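Local atomic coordinates of N-alpha-acetyltransferase 38, NatC auxiliary subunit (Saccharomyces cerevisiae, PDB entry 6YGA), a protein that serves as the small auxiliary subunit of the NatC N-terminal acetyltransferase, which associates with the ribosome to acetylate methionine-starting nascent chains. Residues L14-T19 with M35-D40; R22-S27 with R51-V56. One frame throughout, in Å; residues are numbered along the deposited sequence.

Interaction 1: L14-T19 with M35-D40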
ATOM      1  N   LEU C  14     -16.247 -18.420  30.957  1.00 88.02           N
ATOM      2  CA  LEU C  14     -16.010 -19.840  31.174  1.00 87.38           C
ATOM      3  C   LEU C  14     -14.543 -20.082  31.494  1.00 86.63           C
ATOM      4  O   LEU C  14     -13.664 -19.324  31.078  1.00 84.92           O
ATOM      5  CB  LEU C  14     -16.410 -20.675  29.947  1.00 85.13           C
ATOM      6  CG  LEU C  14     -17.890 -20.661  29.565  1.00 84.46           C
ATOM      7  CD1 LEU C  14     -18.155 -21.561  28.368  1.00 82.78           C
ATOM      8  CD2 LEU C  14     -18.742 -21.078  30.753  1.00 87.88           C
ATOM      9  N   ILE C  15     -14.291 -21.154  32.237  1.00 89.77           N
ATOM     10  CA  ILE C  15     -12.943 -21.579  32.594  1.00 91.63           C
ATOM     11  C   ILE C  15     -12.650 -22.858  31.824  1.00 92.93           C
ATOM     12  O   ILE C  15     -13.337 -23.871  32.005  1.00 97.94           O
ATOM     13  CB  ILE C  15     -12.794 -21.795  34.108  1.00 95.37           C
ATOM     14  CG1 ILE C  15     -12.744 -20.455  34.852  1.00 94.97           C
ATOM     15  CG2 ILE C  15     -11.545 -22.608  34.410  1.00 97.97           C
ATOM     16  CD1 ILE C  15     -14.100 -19.833  35.138  1.00 94.95           C
ATOM     17  N   VAL C  16     -11.641 -22.812  30.958  1.00 90.20           N
ATOM     18  CA  VAL C  16     -11.302 -23.926  30.079  1.00 89.82           C
ATOM     19  C   VAL C  16      -9.831 -24.254  30.301  1.00 91.58           C
ATOM     20  O   VAL C  16      -8.947 -23.547  29.803  1.00 89.25           O
ATOM     21  CB  VAL C  16     -11.581 -23.613  28.605  1.00 83.94           C
ATOM     22  CG1 VAL C  16     -11.161 -24.782  27.725  1.00 83.24           C
ATOM     23  CG2 VAL C  16     -13.053 -23.295  28.403  1.00 81.59           C
ATOM     24  N   SER C  17      -9.564 -25.321  31.050  1.00 94.63           N
ATOM     25  CA  SER C  17      -8.205 -25.818  31.203  1.00 96.54           C
ATOM     26  C   SER C  17      -7.812 -26.598  29.955  1.00 98.61           C
ATOM     27  O   SER C  17      -8.577 -27.440  29.476  1.00 96.62           O
ATOM     28  CB  SER C  17      -8.092 -26.706  32.442  1.00100.22           C
ATOM     29  OG  SER C  17      -6.781 -27.230  32.571  1.00102.44           O
ATOM     30  N   LEU C  18      -6.628 -26.312  29.426  1.00103.26           N
ATOM     31  CA  LEU C  18      -6.161 -26.970  28.216  1.00107.34           C
ATOM     32  C   LEU C  18      -5.378 -28.230  28.583  1.00121.76           C
ATOM     33  O   LEU C  18      -5.307 -28.628  29.748  1.00124.80           O
ATOM     34  CB  LEU C  18      -5.329 -26.006  27.375  1.00 98.08           C
ATOM     35  CG  LEU C  18      -6.064 -24.777  26.842  1.00 89.56           C
ATOM     36  CD1 LEU C  18      -5.203 -24.040  25.828  1.00 84.36           C
ATOM     37  CD2 LEU C  18      -7.401 -25.173  26.234  1.00 87.43           C
ATOM     38  N   THR C  19      -4.779 -28.873  27.577  1.00132.66           N
ATOM     39  CA  THR C  19      -4.030 -30.100  27.824  1.00141.15           C
ATOM     40  C   THR C  19      -2.799 -29.846  28.681  1.00143.64           C
ATOM     41  O   THR C  19      -2.417 -30.702  29.487  1.00148.73           O
ATOM     42  CB  THR C  19      -3.627 -30.749  26.498  1.00143.69           C
ATOM     43  OG1 THR C  19      -2.869 -29.816  25.716  1.00141.23           O
ATOM     44  CG2 THR C  19      -4.860 -31.179  25.717  1.00145.79           C
HETATM   45  N   MSE C  35     -18.279 -29.566  19.465  1.00 87.09           N
HETATM   46  CA  MSE C  35     -17.807 -28.948  20.706  1.00 86.00           C
HETATM   47  C   MSE C  35     -16.550 -28.098  20.511  1.00 81.09           C
HETATM   48  O   MSE C  35     -15.765 -27.928  21.443  1.00 79.47           O
HETATM   49  CB  MSE C  35     -17.556 -30.010  21.785  1.00 89.78           C
HETATM   50  CG  MSE C  35     -17.867 -29.529  23.199  1.00 90.63           C
HETATM   51 SE   MSE C  35     -17.382 -30.795  24.602  0.55 96.50          SE
HETATM   52  CE  MSE C  35     -15.444 -30.572  24.569  1.00 95.75           C
ATOM     53  N   ASN C  36     -16.355 -27.567  19.305  1.00 77.44           N
ATOM     54  CA  ASN C  36     -15.347 -26.532  19.116  1.00 73.91           C
ATOM     55  C   ASN C  36     -15.876 -25.222  19.684  1.00 70.51           C
ATOM     56  O   ASN C  36     -16.989 -24.800  19.354  1.00 71.83           O
ATOM     57  CB  ASN C  36     -15.002 -26.366  17.635  1.00 76.62           C
ATOM     58  CG  ASN C  36     -14.556 -27.661  16.987  1.00 81.93           C
ATOM     59  OD1 ASN C  36     -13.807 -28.439  17.577  1.00 84.33           O
ATOM     60  ND2 ASN C  36     -15.024 -27.905  15.766  1.00 83.79           N
ATOM     61  N   LEU C  37     -15.095 -24.584  20.550  1.00 68.15           N
ATOM     62  CA  LEU C  37     -15.519 -23.360  21.212  1.00 66.46           C
ATOM     63  C   LEU C  37     -14.762 -22.164  20.653  1.00 64.16           C
ATOM     64  O   LEU C  37     -13.589 -22.274  20.283  1.00 63.09           O
ATOM     65  CB  LEU C  37     -15.297 -23.436  22.724  1.00 66.64           C
ATOM     66  CG  LEU C  37     -15.689 -24.726  23.440  1.00 67.67           C
ATOM     67  CD1 LEU C  37     -15.094 -24.738  24.833  1.00 68.39           C
ATOM     68  CD2 LEU C  37     -17.196 -24.867  23.501  1.00 68.75           C
ATOM     69  N   LEU C  38     -15.443 -21.025  20.591  1.00 62.32           N
ATOM     70  CA  LEU C  38     -14.827 -19.747  20.268  1.00 61.06           C
ATOM     71  C   LEU C  38     -15.020 -18.820  21.457  1.00 62.53           C
ATOM     72  O   LEU C  38     -16.154 -18.592  21.890  1.00 63.89           O
ATOM     73  CB  LEU C  38     -15.433 -19.133  19.001  1.00 59.59           C
ATOM     74  CG  LEU C  38     -14.789 -17.848  18.474  1.00 57.08           C
ATOM     75  CD1 LEU C  38     -13.355 -18.096  18.030  1.00 55.73           C
ATOM     76  CD2 LEU C  38     -15.615 -17.257  17.335  1.00 55.81           C
ATOM     77  N   LEU C  39     -13.918 -18.301  21.989  1.00 64.73           N
ATOM     78  CA  LEU C  39     -13.936 -17.494  23.200  1.00 67.31           C
ATOM     79  C   LEU C  39     -13.355 -16.113  22.926  1.00 68.59           C
ATOM     80  O   LEU C  39     -12.380 -15.975  22.180  1.00 68.18           O
ATOM     81  CB  LEU C  39     -13.145 -18.174  24.323  1.00 68.21           C
ATOM     82  CG  LEU C  39     -13.611 -19.550  24.796  1.00 71.49           C
ATOM     83  CD1 LEU C  39     -12.570 -20.172  25.711  1.00 72.57           C
ATOM     84  CD2 LEU C  39     -14.948 -19.447  25.507  1.00 72.90           C
ATOM     85  N   ASP C  40     -13.955 -15.097  23.540  1.00 71.37           N
ATOM     86  CA  ASP C  40     -13.515 -13.717  23.410  1.00 72.79           C
ATOM     87  C   ASP C  40     -12.974 -13.220  24.743  1.00 73.11           C
ATOM     88  O   ASP C  40     -13.338 -13.720  25.810  1.00 74.12           O
ATOM     89  CB  ASP C  40     -14.660 -12.808  22.947  1.00 74.29           C
ATOM     90  CG  ASP C  40     -14.168 -11.546  22.254  1.00 75.40           C
ATOM     91  OD1 ASP C  40     -12.937 -11.362  22.142  1.00 74.89           O
ATOM     92  OD2 ASP C  40     -15.015 -10.739  21.812  1.00 76.46           O
TER
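V16 on segment L14-T19 reaches across the interior of a small antiparallel β-barrel of the Sm/LSm fold to meet L37 and L39 on segment M35-D40. The contact is purely apolar. One methyl of the valine, CG2, does all the close touching: it lies 4.4 Å from L37 CD1, and L39 CD1 approaches it from the other leucine. The two leucines, two positions apart on one short strand, point the same way and offer it one terminal methyl each. V16 has CG1 anti to its backbone nitrogen (chi1 178°), which places CG2 beside that nitrogen and turned toward the leucines; the side chains of V16 and L39 cross obliquely. L14 faces the same way as V16 but keeps a looser distance, with L14 CB 4.8 Å from L39 CD2.

No hydrogen bond spans the two segments, and none is expected, since they are not neighbours in the sheet. Strand 13-18 takes its backbone bonds from strand 23-32, through V16 with L24 and L14 with G26, and from strand 63-69, while L37 bonds to V58 on strand 56-58. Strands 13-18 and 37-39 both pair with the long strand 23-32, and its curl brings their side chains face to face across the interior; I66 and V31 pack against L37 beside them.

At the borders of the contact other subunits take over: F28 of the N-alpha-acetyltransferase 35 chain packs on L14, and Y34 of the N-alpha-acetyltransferase 30 chain on L38. The closest approach between the two segments is V16 CG2 to L39 CD1, at 4.2 Å.

Interaction 2: R22-S27 with R51-V56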
ATOM      1  N   ARG C  22      -1.594 -24.681  31.094  1.00107.07           N
ATOM      2  CA  ARG C  22      -2.269 -23.431  30.781  1.00 96.58           C
ATOM      3  C   ARG C  22      -3.779 -23.560  30.956  1.00 89.08           C
ATOM      4  O   ARG C  22      -4.366 -24.627  30.758  1.00 87.41           O
ATOM      5  CB  ARG C  22      -1.938 -22.996  29.352  1.00 92.88           C
ATOM      6  CG  ARG C  22      -2.204 -24.061  28.301  1.00 90.85           C
ATOM      7  CD  ARG C  22      -1.564 -23.724  26.957  1.00 85.63           C
ATOM      8  NE  ARG C  22      -2.120 -22.524  26.337  1.00 78.65           N
ATOM      9  CZ  ARG C  22      -1.950 -22.207  25.057  1.00 74.89           C
ATOM     10  NH1 ARG C  22      -1.248 -23.007  24.268  1.00 73.74           N
ATOM     11  NH2 ARG C  22      -2.484 -21.097  24.564  1.00 72.98           N
ATOM     12  N   ILE C  23      -4.405 -22.445  31.329  1.00 85.06           N
ATOM     13  CA  ILE C  23      -5.848 -22.350  31.513  1.00 83.11           C
ATOM     14  C   ILE C  23      -6.340 -21.089  30.814  1.00 79.78           C
ATOM     15  O   ILE C  23      -5.674 -20.047  30.855  1.00 78.81           O
ATOM     16  CB  ILE C  23      -6.226 -22.342  33.012  1.00 85.48           C
ATOM     17  CG1 ILE C  23      -6.215 -23.768  33.570  1.00 88.78           C
ATOM     18  CG2 ILE C  23      -7.577 -21.665  33.249  1.00 84.93           C
ATOM     19  CD1 ILE C  23      -6.810 -23.895  34.956  1.00 92.30           C
ATOM     20  N   LEU C  24      -7.499 -21.184  30.166  1.00 78.21           N
ATOM     21  CA  LEU C  24      -8.095 -20.070  29.440  1.00 75.50           C
ATOM     22  C   LEU C  24      -9.380 -19.624  30.125  1.00 76.31           C
ATOM     23  O   LEU C  24     -10.238 -20.453  30.449  1.00 77.91           O
ATOM     24  CB  LEU C  24      -8.382 -20.452  27.985  1.00 73.93           C
ATOM     25  CG  LEU C  24      -7.181 -20.917  27.162  1.00 73.68           C
ATOM     26  CD1 LEU C  24      -7.595 -21.205  25.730  1.00 71.73           C
ATOM     27  CD2 LEU C  24      -6.079 -19.875  27.204  1.00 73.16           C
ATOM     28  N   VAL C  25      -9.510 -18.317  30.338  1.00 75.98           N
ATOM     29  CA  VAL C  25     -10.713 -17.705  30.892  1.00 76.97           C
ATOM     30  C   VAL C  25     -11.237 -16.721  29.857  1.00 77.40           C
ATOM     31  O   VAL C  25     -10.527 -15.779  29.478  1.00 75.45           O
ATOM     32  CB  VAL C  25     -10.432 -16.999  32.229  1.00 76.81           C
ATOM     33  CG1 VAL C  25     -11.719 -16.454  32.828  1.00 76.55           C
ATOM     34  CG2 VAL C  25      -9.745 -17.947  33.199  1.00 77.83           C
ATOM     35  N   GLY C  26     -12.467 -16.936  29.397  1.00 78.71           N
ATOM     36  CA  GLY C  26     -13.021 -16.097  28.352  1.00 75.73           C
ATOM     37  C   GLY C  26     -14.524 -16.213  28.263  1.00 76.62           C
ATOM     38  O   GLY C  26     -15.137 -17.130  28.819  1.00 77.22           O
ATOM     39  N   SER C  27     -15.113 -15.257  27.548  1.00 76.39           N
ATOM     40  CA  SER C  27     -16.548 -15.223  27.308  1.00 78.30           C
ATOM     41  C   SER C  27     -16.882 -16.057  26.078  1.00 78.35           C
ATOM     42  O   SER C  27     -16.281 -15.872  25.015  1.00 78.86           O
ATOM     43  CB  SER C  27     -17.018 -13.779  27.120  1.00 78.93           C
ATOM     44  OG  SER C  27     -18.429 -13.692  27.045  1.00 81.39           O
ATOM     45  N   ARG C  51      -1.830 -13.334  30.868  1.00 79.05           N
ATOM     46  CA  ARG C  51      -1.755 -12.482  29.688  1.00 73.22           C
ATOM     47  C   ARG C  51      -3.054 -12.587  28.903  1.00 73.53           C
ATOM     48  O   ARG C  51      -3.780 -13.580  28.993  1.00 74.90           O
ATOM     49  CB  ARG C  51      -0.561 -12.852  28.800  1.00 67.75           C
ATOM     50  CG  ARG C  51      -0.667 -14.212  28.127  1.00 65.56           C
ATOM     51  CD  ARG C  51       0.414 -14.368  27.070  1.00 65.25           C
ATOM     52  NE  ARG C  51       0.195 -15.525  26.205  1.00 67.02           N
ATOM     53  CZ  ARG C  51       0.681 -15.632  24.971  1.00 65.40           C
ATOM     54  NH1 ARG C  51       1.407 -14.648  24.455  1.00 61.04           N
ATOM     55  NH2 ARG C  51       0.439 -16.717  24.249  1.00 66.17           N
HETATM   56  N   MSE C  52      -3.329 -11.542  28.124  1.00 72.04           N
HETATM   57  CA  MSE C  52      -4.521 -11.482  27.281  1.00 70.19           C
HETATM   58  C   MSE C  52      -4.211 -11.966  25.868  1.00 68.45           C
HETATM   59  O   MSE C  52      -3.125 -11.718  25.346  1.00 67.08           O
HETATM   60  CB  MSE C  52      -5.078 -10.057  27.233  1.00 68.99           C
HETATM   61  CG  MSE C  52      -5.494  -9.494  28.582  1.00 72.84           C
HETATM   62 SE   MSE C  52      -6.767 -10.636  29.518  0.59 80.15          SE
HETATM   63  CE  MSE C  52      -7.625  -9.279  30.627  1.00 82.03           C
HETATM   64  N   MSE C  53      -5.166 -12.655  25.247  1.00 67.59           N
HETATM   65  CA  MSE C  53      -4.951 -13.215  23.915  1.00 65.68           C
HETATM   66  C   MSE C  53      -6.097 -12.915  22.947  1.00 62.66           C
HETATM   67  O   MSE C  53      -6.036 -13.282  21.774  1.00 60.14           O
HETATM   68  CB  MSE C  53      -4.732 -14.730  24.006  1.00 68.72           C
HETATM   69  CG  MSE C  53      -3.547 -15.134  24.871  1.00 74.25           C
HETATM   70 SE   MSE C  53      -2.894 -16.927  24.474  0.66 81.21          SE
HETATM   71  CE  MSE C  53      -4.576 -17.897  24.612  1.00 83.65           C
ATOM     72  N   GLY C  54      -7.139 -12.255  23.440  1.00 62.29           N
ATOM     73  CA  GLY C  54      -8.207 -11.798  22.560  1.00 61.52           C
ATOM     74  C   GLY C  54      -9.156 -12.915  22.187  1.00 62.78           C
ATOM     75  O   GLY C  54      -9.619 -13.670  23.046  1.00 65.61           O
ATOM     76  N   LEU C  55      -9.459 -13.018  20.896  1.00 60.76           N
ATOM     77  CA  LEU C  55     -10.411 -14.000  20.394  1.00 61.04           C
ATOM     78  C   LEU C  55      -9.670 -15.286  20.048  1.00 61.49           C
ATOM     79  O   LEU C  55      -8.803 -15.288  19.168  1.00 62.15           O
ATOM     80  CB  LEU C  55     -11.148 -13.462  19.168  1.00 59.70           C
ATOM     81  CG  LEU C  55     -12.301 -14.315  18.636  1.00 60.23           C
ATOM     82  CD1 LEU C  55     -13.499 -14.261  19.577  1.00 60.59           C
ATOM     83  CD2 LEU C  55     -12.697 -13.880  17.232  1.00 61.08           C
ATOM     84  N   VAL C  56     -10.017 -16.376  20.734  1.00 62.32           N
ATOM     85  CA  VAL C  56      -9.361 -17.667  20.559  1.00 63.32           C
ATOM     86  C   VAL C  56     -10.420 -18.740  20.343  1.00 64.34           C
ATOM     87  O   VAL C  56     -11.483 -18.715  20.975  1.00 65.04           O
ATOM     88  CB  VAL C  56      -8.478 -18.027  21.775  1.00 64.84           C
ATOM     89  CG1 VAL C  56      -7.546 -19.180  21.433  1.00 65.92           C
ATOM     90  CG2 VAL C  56      -7.688 -16.818  22.257  1.00 65.35           C
TER
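The flat guanidinium of R22 is met by M53, a selenomethionine, at its edge: the terminal methyl CE lies in the plane of the group, 3.8 Å from R22 NH2, and does not pass over either face. The SE atom stands a little farther from the same nitrogen, and the two side chains cross at about a right angle. The polar demands of the guanidinium are met elsewhere. NH1 forms a salt bridge with D63 of the N-alpha-acetyltransferase 35 chain, and NH2 forms one with E44 on strand 42-46. R51 shares that glutamate through its NE, so both arginines gather round one carboxylate, which probably balances part of their charge, with R22 NH2 and R51 NH2 5.3 Å apart.

The same methyl, M53 CE, also rests against L24 CD2, at 3.6 Å, again with the side chains nearly perpendicular. The bend at the end of the selenomethionine (chi3 -52°) brings CE against both the leucine methyl and the edge of the guanidinium. V56 borders this patch from its own segment, its CG2 4.0 Å from M53 CE, and comes no nearer to L24 than 4.8 Å, between V56 CG1 and L24 CD1.

G54 has a positive phi of 79°, and the chain turns a corner at L55. Beyond it V56 enters a parallel β ladder with a strand of the N-alpha-acetyltransferase 35 chain. Such a sharply bent antiparallel sheet, with strand 42-46 lying between the two segments, is typical of the Sm/LSm fold, here with its sheet continued by a partner subunit.

The two interactions have their centres about 8 Å apart in one curled sheet, and their segments alternate along the chain. Two backbone bonds connect them: L14 N probably donates to G26 O at 2.7 Å, and L39 N probably donates to V56 O, also at 2.7 Å. L55 CD1 additionally packs against L39 O, at 3.3 Å. Interaction 1 lies about 4 Å from the centre of the chain and interaction 2 about 8 Å, where both of its arginines bind the N-alpha-acetyltransferase 35 chain. Catalysis belongs to N-alpha-acetyltransferase 30, which meets this subunit through a hydrogen bond from its Y34 to N36 O.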